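Local coordinates for protein mandelate racemase/muconate lactonizing enzyme (Jannaschia sp., PDB 4J3Z) that is an enolase-superfamily protein of the mandelate racemase/muconate lactonizing enzyme family, probably an isomerase, whose substrate is not established, at residues R127-E135 with A156-F167; W318-V326 with R349-P360. All coordinates share one frame; numbering follows the deposited sequence.

Contact 1: residues R127-E135 with A156-F167; sequences RAYTYLYPE and ARVAEGYTAVKF
Parallel strand pairing joins Tyr-131 to Lys-166 where strand 125-131 meets strand 164-167 in the barrel sheet, with helix 147-159 linking the two as a right-handed beta-alpha-beta crossover, the repeating element of this enolase-type barrel. The backbone of Lys-166 is used twice: its N donates to Thr-130 O at 2.8 Å, and its O receives a weaker, bent bond from Leu-132 N. The lysine side chain runs between two tyrosines. CD lies by Tyr-129 CE1, and a bend at chi3 (100°) carries CE over one face of the Tyr-131 ring, a CH-pi contact 3.7 Å from the centroid; NZ goes on to a salt bridge with Glu-335. Across the sheet, Thr-130 CG2 sits over the centre of the Tyr-162 ring, and Leu-132 CD2 meets Val-165 CB at 3.7 Å. Beyond the strand, Arg-157 grips Glu-135 end-on, NH1 and NH2 both donating to OE1, while its NE holds Glu-160 OE1 at 3.1 Å; one guanidinium between two carboxylates probably offsets part of their repulsion. At the other end Arg-127 NH2 reaches Thr-163 O and also pairs with Asp-205, and a water bridges Ala-128 O to Thr-163 N. Strand 334-336 flanks strand 125-131, strand 205-209 flanks strand 164-167, and helix 183-200 packs against Leu-132 and Phe-167.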
loop_
_atom_site.group_PDB
_atom_site.type_symbol
_atom_site.label_atom_id
_atom_site.label_comp_id
_atom_site.label_asym_id
_atom_site.label_seq_id
_atom_site.Cartn_x
_atom_site.Cartn_y
_atom_site.Cartn_z
ATOM N N ARG D 127 8.136 -4.421 37.176
ATOM C CA ARG D 127 8.207 -2.967 37.259
ATOM C C ARG D 127 6.812 -2.397 37.377
ATOM O O ARG D 127 5.884 -2.865 36.704
ATOM C CB ARG D 127 8.933 -2.379 36.049
ATOM C CG ARG D 127 9.363 -0.926 36.222
ATOM C CD ARG D 127 10.176 -0.453 35.030
ATOM N NE ARG D 127 10.078 0.987 34.822
ATOM C CZ ARG D 127 10.375 1.596 33.677
ATOM N NH1 ARG D 127 10.784 0.885 32.629
ATOM N NH2 ARG D 127 10.255 2.917 33.576
ATOM N N ALA D 128 6.664 -1.404 38.253
ATOM C CA ALA D 128 5.365 -0.815 38.569
ATOM C C ALA D 128 5.393 0.709 38.503
ATOM O O ALA D 128 6.411 1.338 38.811
ATOM C CB ALA D 128 4.917 -1.266 39.952
ATOM N N TYR D 129 4.272 1.300 38.103
ATOM C CA TYR D 129 4.097 2.749 38.216
ATOM C C TYR D 129 2.825 3.095 38.977
ATOM O O TYR D 129 2.147 2.211 39.488
ATOM C CB TYR D 129 4.102 3.418 36.842
ATOM C CG TYR D 129 2.876 3.154 35.975
ATOM C CD1 TYR D 129 1.734 3.954 36.076
ATOM C CD2 TYR D 129 2.872 2.123 35.036
ATOM C CE1 TYR D 129 0.628 3.725 35.275
ATOM C CE2 TYR D 129 1.774 1.891 34.230
ATOM C CZ TYR D 129 0.657 2.695 34.349
ATOM O OH TYR D 129 -0.440 2.463 33.554
ATOM N N THR D 130 2.518 4.390 39.049
ATOM C CA THR D 130 1.309 4.876 39.706
ATOM C C THR D 130 0.837 6.206 39.082
ATOM O O THR D 130 1.596 6.877 38.383
ATOM C CB THR D 130 1.552 5.027 41.225
ATOM O OG1 THR D 130 0.365 5.492 41.878
ATOM C CG2 THR D 130 2.703 5.984 41.500
ATOM N N TYR D 131 -0.426 6.563 39.311
ATOM C CA TYR D 131 -0.883 7.936 39.080
ATOM C C TYR D 131 -0.168 8.864 40.071
ATOM O O TYR D 131 0.402 8.392 41.054
ATOM C CB TYR D 131 -2.398 8.044 39.279
ATOM C CG TYR D 131 -3.208 8.263 38.020
ATOM C CD1 TYR D 131 -3.253 9.515 37.405
ATOM C CD2 TYR D 131 -3.964 7.220 37.460
ATOM C CE1 TYR D 131 -4.001 9.722 36.256
ATOM C CE2 TYR D 131 -4.725 7.420 36.319
ATOM C CZ TYR D 131 -4.734 8.670 35.715
ATOM O OH TYR D 131 -5.482 8.875 34.577
ATOM N N LEU D 132 -0.197 10.171 39.806
ATOM C CA LEU D 132 0.342 11.168 40.737
ATOM C C LEU D 132 -0.773 11.733 41.610
ATOM O O LEU D 132 -1.523 12.622 41.196
ATOM C CB LEU D 132 1.054 12.301 39.994
ATOM C CG LEU D 132 2.453 12.068 39.418
ATOM C CD1 LEU D 132 2.955 13.357 38.804
ATOM C CD2 LEU D 132 3.425 11.580 40.484
ATOM N N TYR D 133 -0.871 11.203 42.820
ATOM C CA TYR D 133 -1.901 11.586 43.765
ATOM C C TYR D 133 -1.423 12.720 44.684
ATOM O O TYR D 133 -0.213 12.940 44.818
ATOM C CB TYR D 133 -2.295 10.359 44.596
ATOM C CG TYR D 133 -2.795 9.185 43.771
ATOM C CD1 TYR D 133 -3.956 9.292 43.002
ATOM C CD2 TYR D 133 -2.107 7.968 43.763
ATOM C CE1 TYR D 133 -4.417 8.225 42.255
ATOM C CE2 TYR D 133 -2.561 6.890 43.013
ATOM C CZ TYR D 133 -3.719 7.027 42.267
ATOM O OH TYR D 133 -4.185 5.974 41.521
ATOM N N PRO D 134 -2.371 13.458 45.303
ATOM C CA PRO D 134 -2.064 14.504 46.289
ATOM C C PRO D 134 -1.189 14.037 47.454
ATOM O O PRO D 134 -1.491 13.045 48.128
ATOM C CB PRO D 134 -3.446 14.906 46.809
ATOM C CG PRO D 134 -4.354 14.658 45.653
ATOM C CD PRO D 134 -3.808 13.443 44.957
ATOM N N GLU D 135 -0.093 14.755 47.658
ATOM C CA GLU D 135 0.732 14.617 48.846
ATOM C C GLU D 135 -0.082 15.190 50.032
ATOM O O GLU D 135 -0.885 16.104 49.836
ATOM C CB GLU D 135 2.033 15.386 48.606
ATOM C CG GLU D 135 3.330 14.723 49.048
ATOM C CD GLU D 135 3.378 13.222 48.827
ATOM O OE1 GLU D 135 2.910 12.737 47.775
ATOM O OE2 GLU D 135 3.907 12.523 49.719
ATOM N N ALA D 156 8.215 12.490 45.581
ATOM C CA ALA D 156 7.868 11.542 46.651
ATOM C C ALA D 156 7.826 10.092 46.157
ATOM O O ALA D 156 8.281 9.178 46.843
ATOM C CB ALA D 156 6.550 11.925 47.307
ATOM N N ARG D 157 7.247 9.844 45.004
ATOM C CA ARG D 157 7.243 8.516 44.433
ATOM C C ARG D 157 8.602 7.958 44.030
ATOM O O ARG D 157 8.864 6.800 44.231
ATOM C CB ARG D 157 6.337 8.398 43.222
ATOM C CG ARG D 157 4.957 8.911 43.383
ATOM C CD ARG D 157 4.155 8.134 44.386
ATOM N NE ARG D 157 4.316 8.621 45.720
ATOM C CZ ARG D 157 3.701 9.637 46.277
ATOM N NH1 ARG D 157 4.007 9.894 47.479
ATOM N NH2 ARG D 157 2.834 10.374 45.686
ATOM N N VAL D 158 9.441 8.783 43.424
ATOM C CA VAL D 158 10.817 8.362 43.156
ATOM C C VAL D 158 11.552 7.984 44.446
ATOM O O VAL D 158 12.268 6.979 44.470
ATOM C CB VAL D 158 11.583 9.431 42.346
ATOM C CG1 VAL D 158 13.096 9.277 42.478
ATOM C CG2 VAL D 158 11.163 9.365 40.887
ATOM N N ALA D 159 11.353 8.763 45.514
ATOM C CA ALA D 159 11.932 8.453 46.835
ATOM C C ALA D 159 11.388 7.164 47.468
ATOM O O ALA D 159 12.025 6.581 48.346
ATOM C CB ALA D 159 11.766 9.636 47.795
ATOM N N GLU D 160 10.215 6.722 47.029
ATOM C CA GLU D 160 9.686 5.416 47.448
ATOM C C GLU D 160 10.159 4.280 46.545
ATOM O O GLU D 160 9.823 3.123 46.790
ATOM C CB GLU D 160 8.158 5.426 47.456
ATOM C CG GLU D 160 7.510 6.216 48.578
ATOM C CD GLU D 160 6.072 6.551 48.241
ATOM O OE1 GLU D 160 5.612 6.146 47.139
ATOM O OE2 GLU D 160 5.407 7.216 49.071
ATOM N N GLY D 161 10.897 4.623 45.486
ATOM C CA GLY D 161 11.475 3.640 44.574
ATOM C C GLY D 161 10.864 3.566 43.180
ATOM O O GLY D 161 11.390 2.864 42.305
ATOM N N TYR D 162 9.762 4.275 42.964
ATOM C CA TYR D 162 9.066 4.234 41.682
ATOM C C TYR D 162 9.964 4.749 40.563
ATOM O O TYR D 162 10.711 5.719 40.758
ATOM C CB TYR D 162 7.771 5.046 41.731
ATOM C CG TYR D 162 6.568 4.320 42.317
ATOM C CD1 TYR D 162 5.937 3.292 41.614
ATOM C CD2 TYR D 162 6.036 4.691 43.562
ATOM C CE1 TYR D 162 4.827 2.644 42.129
ATOM C CE2 TYR D 162 4.928 4.042 44.092
ATOM C CZ TYR D 162 4.323 3.019 43.369
ATOM O OH TYR D 162 3.211 2.360 43.882
ATOM N N THR D 163 9.899 4.087 39.404
ATOM C CA THR D 163 10.717 4.470 38.247
ATOM C C THR D 163 9.848 4.889 37.054
ATOM O O THR D 163 10.315 4.903 35.914
ATOM C CB THR D 163 11.712 3.357 37.815
ATOM O OG1 THR D 163 10.991 2.219 37.323
ATOM C CG2 THR D 163 12.621 2.920 38.982
ATOM N N ALA D 164 8.584 5.221 37.330
ATOM C CA ALA D 164 7.687 5.830 36.343
ATOM C C ALA D 164 6.486 6.425 37.060
ATOM O O ALA D 164 6.028 5.877 38.059
ATOM C CB ALA D 164 7.245 4.817 35.294
ATOM N N VAL D 165 5.996 7.556 36.562
ATOM C CA VAL D 165 4.820 8.231 37.156
ATOM C C VAL D 165 3.856 8.700 36.081
ATOM O O VAL D 165 4.287 9.073 34.986
ATOM C CB VAL D 165 5.219 9.437 38.041
ATOM C CG1 VAL D 165 5.818 8.958 39.355
ATOM C CG2 VAL D 165 6.186 10.363 37.300
ATOM N N LYS D 166 2.560 8.668 36.393
ATOM C CA LYS D 166 1.505 8.970 35.420
ATOM C C LYS D 166 0.657 10.141 35.875
ATOM O O LYS D 166 0.361 10.288 37.061
ATOM C CB LYS D 166 0.612 7.742 35.192
ATOM C CG LYS D 166 -0.245 7.801 33.941
ATOM C CD LYS D 166 -0.982 6.493 33.696
ATOM C CE LYS D 166 -2.433 6.548 34.162
ATOM N NZ LYS D 166 -3.315 5.509 33.546
ATOM N N PHE D 167 0.262 10.968 34.916
ATOM C CA PHE D 167 -0.501 12.168 35.188
ATOM C C PHE D 167 -1.349 12.515 33.964
ATOM O O PHE D 167 -1.040 12.077 32.847
ATOM C CB PHE D 167 0.452 13.324 35.545
ATOM C CG PHE D 167 1.536 13.560 34.518
ATOM C CD1 PHE D 167 2.721 12.824 34.552
ATOM C CD2 PHE D 167 1.371 14.511 33.522
ATOM C CE1 PHE D 167 3.715 13.031 33.606
ATOM C CE2 PHE D 167 2.366 14.728 32.574
ATOM C CZ PHE D 167 3.542 13.989 32.619
HETATM O O HOH W 1 9.112 1.512 38.839
HETATM O O HOH W 2 1.289 9.275 44.099
#

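Contact 2: residues W318-V326 with R349-P360; sequences WAANVHLGV and RPRVENGFVAAP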
loop_
_atom_site.group_PDB
_atom_site.type_symbol
_atom_site.label_atom_id
_atom_site.label_comp_id
_atom_site.label_asym_id
_atom_site.label_seq_id
_atom_site.Cartn_x
_atom_site.Cartn_y
_atom_site.Cartn_z
ATOM N N TRP D 318 -5.898 -6.454 39.947
ATOM C CA TRP D 318 -4.492 -6.134 40.223
ATOM C C TRP D 318 -3.645 -7.392 40.322
ATOM O O TRP D 318 -2.632 -7.514 39.631
ATOM C CB TRP D 318 -4.363 -5.293 41.500
ATOM C CG TRP D 318 -2.984 -5.312 42.168
ATOM C CD1 TRP D 318 -2.677 -5.829 43.396
ATOM C CD2 TRP D 318 -1.756 -4.791 41.637
ATOM N NE1 TRP D 318 -1.339 -5.664 43.662
ATOM C CE2 TRP D 318 -0.750 -5.025 42.603
ATOM C CE3 TRP D 318 -1.407 -4.153 40.440
ATOM C CZ2 TRP D 318 0.575 -4.640 42.412
ATOM C CZ3 TRP D 318 -0.086 -3.768 40.252
ATOM C CH2 TRP D 318 0.889 -4.016 41.233
ATOM N N ALA D 319 -4.067 -8.326 41.177
ATOM C CA ALA D 319 -3.416 -9.633 41.285
ATOM C C ALA D 319 -3.279 -10.270 39.909
ATOM O O ALA D 319 -2.164 -10.524 39.465
ATOM C CB ALA D 319 -4.183 -10.542 42.228
ATOM N N ALA D 320 -4.415 -10.487 39.235
ATOM C CA ALA D 320 -4.473 -11.076 37.890
ATOM C C ALA D 320 -3.480 -10.441 36.921
ATOM O O ALA D 320 -2.804 -11.156 36.183
ATOM C CB ALA D 320 -5.891 -10.994 37.335
ATOM N N ASN D 321 -3.398 -9.105 36.925
ATOM C CA ASN D 321 -2.347 -8.370 36.205
ATOM C C ASN D 321 -0.966 -8.842 36.595
ATOM O O ASN D 321 -0.123 -9.078 35.732
ATOM C CB ASN D 321 -2.400 -6.868 36.514
ATOM C CG ASN D 321 -3.692 -6.223 36.082
ATOM O OD1 ASN D 321 -4.372 -6.703 35.166
ATOM N ND2 ASN D 321 -4.045 -5.122 36.741
ATOM N N VAL D 322 -0.730 -8.954 37.900
ATOM C CA VAL D 322 0.616 -9.201 38.402
ATOM C C VAL D 322 1.090 -10.550 37.901
ATOM O O VAL D 322 2.205 -10.664 37.402
ATOM C CB VAL D 322 0.700 -9.075 39.942
ATOM C CG1 VAL D 322 1.880 -9.858 40.513
ATOM C CG2 VAL D 322 0.772 -7.612 40.341
ATOM N N HIS D 323 0.210 -11.543 37.988
ATOM C CA HIS D 323 0.509 -12.898 37.555
ATOM C C HIS D 323 0.733 -13.012 36.052
ATOM O O HIS D 323 1.663 -13.689 35.618
ATOM C CB HIS D 323 -0.597 -13.847 38.001
ATOM C CG HIS D 323 -0.515 -14.220 39.444
ATOM N ND1 HIS D 323 0.204 -15.307 39.889
ATOM C CD2 HIS D 323 -1.060 -13.654 40.545
ATOM C CE1 HIS D 323 0.095 -15.397 41.202
ATOM N NE2 HIS D 323 -0.669 -14.407 41.625
ATOM N N LEU D 324 -0.122 -12.372 35.257
ATOM C CA LEU D 324 0.107 -12.291 33.815
ATOM C C LEU D 324 1.416 -11.564 33.528
ATOM O O LEU D 324 2.138 -11.914 32.589
ATOM C CB LEU D 324 -1.063 -11.602 33.110
ATOM C CG LEU D 324 -0.900 -11.096 31.672
ATOM C CD1 LEU D 324 -0.554 -12.215 30.712
ATOM C CD2 LEU D 324 -2.151 -10.363 31.205
ATOM N N GLY D 325 1.713 -10.556 34.344
ATOM C CA GLY D 325 2.928 -9.758 34.193
ATOM C C GLY D 325 4.188 -10.551 34.478
ATOM O O GLY D 325 5.236 -10.295 33.885
ATOM N N VAL D 326 4.085 -11.518 35.386
ATOM C CA VAL D 326 5.228 -12.351 35.749
ATOM C C VAL D 326 5.690 -13.177 34.554
ATOM O O VAL D 326 6.890 -13.419 34.373
ATOM C CB VAL D 326 4.898 -13.286 36.926
ATOM C CG1 VAL D 326 6.056 -14.238 37.202
ATOM C CG2 VAL D 326 4.577 -12.478 38.171
ATOM N N ARG D 349 -2.834 -9.581 48.704
ATOM C CA ARG D 349 -2.549 -8.617 47.652
ATOM C C ARG D 349 -1.041 -8.452 47.418
ATOM O O ARG D 349 -0.281 -8.298 48.378
ATOM C CB ARG D 349 -3.150 -7.265 48.018
ATOM C CG ARG D 349 -3.252 -6.285 46.863
ATOM C CD ARG D 349 -3.664 -4.908 47.353
ATOM N NE ARG D 349 -2.555 -4.247 48.029
ATOM C CZ ARG D 349 -1.671 -3.466 47.419
ATOM N NH1 ARG D 349 -0.681 -2.922 48.118
ATOM N NH2 ARG D 349 -1.770 -3.239 46.108
ATOM N N PRO D 350 -0.605 -8.499 46.141
ATOM C CA PRO D 350 0.790 -8.205 45.833
ATOM C C PRO D 350 1.126 -6.760 46.209
ATOM O O PRO D 350 0.358 -5.841 45.907
ATOM C CB PRO D 350 0.864 -8.396 44.312
ATOM C CG PRO D 350 -0.309 -9.258 43.967
ATOM C CD PRO D 350 -1.376 -8.837 44.929
ATOM N N ARG D 351 2.258 -6.570 46.878
ATOM C CA ARG D 351 2.663 -5.237 47.331
ATOM C C ARG D 351 3.771 -4.676 46.453
ATOM O O ARG D 351 4.768 -5.353 46.190
ATOM C CB ARG D 351 3.131 -5.270 48.789
ATOM C CG ARG D 351 2.416 -6.288 49.657
ATOM C CD ARG D 351 3.053 -6.413 51.033
ATOM N NE ARG D 351 2.323 -5.635 52.034
ATOM C CZ ARG D 351 2.298 -5.910 53.339
ATOM N NH1 ARG D 351 2.969 -6.949 53.824
ATOM N NH2 ARG D 351 1.598 -5.142 54.168
ATOM N N VAL D 352 3.590 -3.449 45.983
ATOM C CA VAL D 352 4.686 -2.731 45.347
ATOM C C VAL D 352 5.652 -2.340 46.459
ATOM O O VAL D 352 5.319 -1.530 47.322
ATOM C CB VAL D 352 4.200 -1.482 44.593
ATOM C CG1 VAL D 352 5.381 -0.640 44.122
ATOM C CG2 VAL D 352 3.302 -1.879 43.428
ATOM N N GLU D 353 6.832 -2.953 46.454
ATOM C CA GLU D 353 7.867 -2.628 47.428
ATOM C C GLU D 353 9.100 -2.127 46.674
ATOM O O GLU D 353 9.690 -2.857 45.862
ATOM C CB GLU D 353 8.180 -3.835 48.339
ATOM C CG GLU D 353 6.946 -4.408 49.045
ATOM C CD GLU D 353 7.248 -5.067 50.384
ATOM O OE1 GLU D 353 7.600 -6.269 50.415
ATOM O OE2 GLU D 353 7.111 -4.384 51.421
ATOM N N ASN D 354 9.444 -0.863 46.914
ATOM C CA ASN D 354 10.534 -0.168 46.207
ATOM C C ASN D 354 10.363 -0.128 44.687
ATOM O O ASN D 354 11.249 -0.564 43.950
ATOM C CB ASN D 354 11.906 -0.757 46.580
ATOM C CG ASN D 354 12.394 -0.296 47.938
ATOM O OD1 ASN D 354 11.624 0.222 48.749
ATOM N ND2 ASN D 354 13.686 -0.481 48.194
ATOM N N GLY D 355 9.221 0.397 44.233
ATOM C CA GLY D 355 8.922 0.546 42.797
ATOM C C GLY D 355 8.692 -0.731 41.990
ATOM O O GLY D 355 8.445 -0.665 40.780
ATOM N N PHE D 356 8.776 -1.887 42.651
ATOM C CA PHE D 356 8.639 -3.192 42.001
ATOM C C PHE D 356 7.735 -4.129 42.800
ATOM O O PHE D 356 7.602 -3.996 44.023
ATOM C CB PHE D 356 10.017 -3.862 41.810
ATOM C CG PHE D 356 10.845 -3.273 40.692
ATOM C CD1 PHE D 356 11.570 -2.094 40.878
ATOM C CD2 PHE D 356 10.913 -3.902 39.460
ATOM C CE1 PHE D 356 12.333 -1.548 39.849
ATOM C CE2 PHE D 356 11.679 -3.371 38.424
ATOM C CZ PHE D 356 12.394 -2.197 38.617
ATOM N N VAL D 357 7.114 -5.071 42.095
ATOM C CA VAL D 357 6.345 -6.145 42.710
ATOM C C VAL D 357 7.100 -7.433 42.454
ATOM O O VAL D 357 7.609 -7.637 41.354
ATOM C CB VAL D 357 4.942 -6.294 42.075
ATOM C CG1 VAL D 357 4.009 -7.060 43.008
ATOM C CG2 VAL D 357 4.357 -4.941 41.713
ATOM N N ALA D 358 7.181 -8.298 43.462
ATOM C CA ALA D 358 7.849 -9.588 43.309
ATOM C C ALA D 358 6.803 -10.631 42.974
ATOM O O ALA D 358 5.671 -10.561 43.465
ATOM C CB ALA D 358 8.594 -9.963 44.584
ATOM N N ALA D 359 7.181 -11.593 42.136
ATOM C CA ALA D 359 6.309 -12.710 41.780
ATOM C C ALA D 359 5.762 -13.406 43.031
ATOM O O ALA D 359 6.542 -13.879 43.859
ATOM C CB ALA D 359 7.052 -13.698 40.896
ATOM N N PRO D 360 4.419 -13.451 43.178
ATOM C CA PRO D 360 3.767 -14.049 44.356
ATOM C C PRO D 360 4.067 -15.548 44.544
ATOM O O PRO D 360 4.507 -16.227 43.605
ATOM C CB PRO D 360 2.273 -13.810 44.097
ATOM C CG PRO D 360 2.225 -12.675 43.124
ATOM C CD PRO D 360 3.434 -12.856 42.255
#
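Trp-318 and Pro-350 supply the one hydrogen bond across a mainly apolar contact, at its Trp-318 end, between helix 315-327 and the loop, type I' turn and short strand of 349-360. The indole NE1 donates to Pro-350 O at 2.8 Å with an N-H...O angle of 156°; the acceptor lies close to the ring plane, and the donor is tilted 24° from the carbonyl plane. With CG trans to the backbone N (chi1 159°), the indole extends from the helix toward this carbonyl. Its far rim, at CH2, meets Val-357 CG2 edge-on at 3.6 Å and touches Val-352 CG2, while Arg-349 CG lies 3.5 Å from CD1. Arg-349 NH2 also comes near NE1, but both are donors and do not bond; the guanidinium is instead held by Glu-338 and Glu-343. One turn along the helix, Val-322 spreads its two methyls over two prolines, CG2 against Pro-350 CB and CG1 against Pro-360 CD at 3.8 Å. Pro-360 leans over the rim of one face of the His-323 imidazole, its CG nearest NE2; the ring nitrogens bond to Trp-115 N and Leu-365 O. Val-326 ends the buried row, its methyls against Ala-359 and Pro-360. By contrast, Arg-351, Glu-353 and Asn-354, at and beside the turn, are exposed and make no contact with the helix segment. Chemically, the contact depends on apolar burial by prolines and valines, while one directional N-H...O bond helps to fix the rotation of the indole and satisfies both its NE1 and the buried Pro-350 carbonyl.

After the N-terminal sheet and helices, strand 125-131 opens the barrel, and contact 1 closes a short loop through helix 147-159 to strand 164-167. The chain runs on through strands 205-209 to 306-307 to helix 315-327; the loop closed by contact 2 then contains strand 334-336, which pairs with strand 125-131. The two loops follow in series, neither enclosing nor crossing the other. They meet through the sheet, where strand 356-358 runs antiparallel to strand 125-131; Ala-128 N probably bonds to Gly-355 O at 3.2 Å, and Val-352 packs on Ala-128 and Tyr-162. The first strand of contact 1 is thereby joined to the turn and strand of 349-360 and, through them, to helix 315-327.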